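Local coordinates for protein NRPS (Penicillium fellutanum, PDB 6NKI) that binds NADPH dihydro-nicotinamide-adenine-dinucleotide phosphate in a Rossmann-type domain of the male sterility protein family, within a non-ribosomal peptide synthetase, at residues 147-150 / 151-154. Sequence-based numbering, arbitrary orientation.
Sequences TFDI and LQCL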
loop_
_atom_site.group_PDB
_atom_site.type_symbol
_atom_site.label_atom_id
_atom_site.label_comp_id
_atom_site.label_asym_id
_atom_site.label_seq_id
_atom_site.Cartn_x
_atom_site.Cartn_y
_atom_site.Cartn_z
ATOM N N THR A 147 22.904 14.783 -15.006
ATOM C CA THR A 147 22.400 13.644 -15.768
ATOM C C THR A 147 23.335 13.326 -16.928
ATOM O O THR A 147 23.651 12.158 -17.189
ATOM C CB THR A 147 20.967 13.924 -16.262
ATOM O OG1 THR A 147 20.103 14.250 -15.153
ATOM C CG2 THR A 147 20.381 12.707 -16.994
ATOM N N PHE A 148 23.799 14.367 -17.626
ATOM C CA PHE A 148 24.764 14.200 -18.708
ATOM C C PHE A 148 26.051 13.569 -18.196
ATOM O O PHE A 148 26.579 12.625 -18.796
ATOM C CB PHE A 148 25.044 15.560 -19.349
ATOM C CG PHE A 148 25.998 15.510 -20.520
ATOM C CD1 PHE A 148 25.564 15.098 -21.775
ATOM C CD2 PHE A 148 27.327 15.884 -20.364
ATOM C CE1 PHE A 148 26.432 15.053 -22.838
ATOM C CE2 PHE A 148 28.198 15.843 -21.428
ATOM C CZ PHE A 148 27.752 15.425 -22.665
ATOM N N ASP A 149 26.576 14.088 -17.085
ATOM C CA ASP A 149 27.760 13.489 -16.481
ATOM C C ASP A 149 27.539 12.005 -16.198
ATOM O O ASP A 149 28.457 11.192 -16.367
ATOM C CB ASP A 149 28.118 14.242 -15.193
ATOM C CG ASP A 149 28.590 15.673 -15.449
ATOM O OD1 ASP A 149 29.223 15.920 -16.499
ATOM O OD2 ASP A 149 28.310 16.550 -14.595
ATOM N N ILE A 150 26.302 11.637 -15.802
ATOM C CA ILE A 150 25.972 10.282 -15.344
ATOM C C ILE A 150 25.994 9.270 -16.493
ATOM O O ILE A 150 26.488 8.146 -16.326
ATOM C CB ILE A 150 24.616 10.281 -14.587
ATOM C CG1 ILE A 150 24.792 10.618 -13.107
ATOM C CG2 ILE A 150 23.853 8.964 -14.717
ATOM C CD1 ILE A 150 23.526 10.935 -12.456
ATOM N N LEU A 151 25.444 9.624 -17.657
ATOM C CA LEU A 151 25.549 8.706 -18.792
ATOM C C LEU A 151 26.996 8.546 -19.251
ATOM O O LEU A 151 27.403 7.453 -19.660
ATOM C CB LEU A 151 24.682 9.170 -19.958
ATOM C CG LEU A 151 23.183 9.209 -19.705
ATOM C CD1 LEU A 151 22.537 9.530 -21.038
ATOM C CD2 LEU A 151 22.680 7.889 -19.096
ATOM N N GLN A 152 27.782 9.625 -19.211
ATOM C CA GLN A 152 29.219 9.480 -19.403
ATOM C C GLN A 152 29.773 8.405 -18.493
ATOM O O GLN A 152 30.641 7.621 -18.890
ATOM C CB GLN A 152 29.946 10.790 -19.110
ATOM C CG GLN A 152 29.812 11.896 -20.135
ATOM C CD GLN A 152 30.521 13.150 -19.675
ATOM O OE1 GLN A 152 30.977 13.238 -18.532
ATOM N NE2 GLN A 152 30.640 14.119 -20.569
ATOM N N CYS A 153 29.266 8.347 -17.273
ATOM C CA CYS A 153 29.872 7.499 -16.264
ATOM C C CYS A 153 29.543 6.028 -16.520
ATOM O O CYS A 153 30.424 5.162 -16.422
ATOM C CB CYS A 153 29.392 7.961 -14.887
ATOM S SG CYS A 153 30.401 7.474 -13.479
ATOM N N LEU A 154 28.282 5.726 -16.859
ATOM C CA LEU A 154 27.929 4.369 -17.280
ATOM C C LEU A 154 28.789 3.920 -18.461
ATOM O O LEU A 154 29.336 2.810 -18.461
ATOM C CB LEU A 154 26.434 4.283 -17.637
ATOM C CG LEU A 154 25.331 3.929 -16.619
ATOM C CD1 LEU A 154 25.156 4.982 -15.529
ATOM C CD2 LEU A 154 23.984 3.697 -17.326
#
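Phe-148 holds CG anti to its backbone N (chi1 -178°), while Gln-152 places CG beside its own N (chi1 -74°) and runs extended from there. Together these torsions bring the amide end of Gln-152 to the ring of Phe-148, one turn apart on helix 136-156. This helix belongs to a Rossmann-type fold. It links strands 122-125 and 162-166, which are parallel neighbours in the central sheet, in a beta-alpha-beta crossover. Atom NE2 of Gln-152 approaches CE2 of Phe-148 to 3.1 Å, obliquely to the ring. The ring and amide planes are 60° apart. Asp-149 lies alongside Gln-152, and both side chains point the same way. Their oxygens, OD1 of Asp-149 and OE1 of Gln-152, stay 3.8 Å apart. OD2 of Asp-149 accepts a weak hydrogen bond from the backbone N of His-95.

Ile-150, Leu-151 and Leu-154 give the sheet side a mainly apolar surface, with Thr-147 beside them. CG2 of Ile-150 packs on CD1 of Leu-154 at 4.3 Å. Both residues touch Ile-123 and Leu-163 of the two strands, and Leu-151 bridges Leu-163 and Leu-213, the latter on helix 202-220. OG1 of the buried Thr-147 is hydrogen-bonded with the backbone O of Asn-143 and with the hydroxyl of Ser-210.

Three i-to-i+4 backbone bonds are regular. Leu-151 N bonds to Thr-147 O at 3.1 Å, and Gln-152 N bonds to Phe-148 O almost straight. Cys-153 N is shared weakly between the carbonyl oxygens of Asp-149 and Ile-150. The Ile-150 O also accepts a bond from Leu-154 N at 3.1 Å.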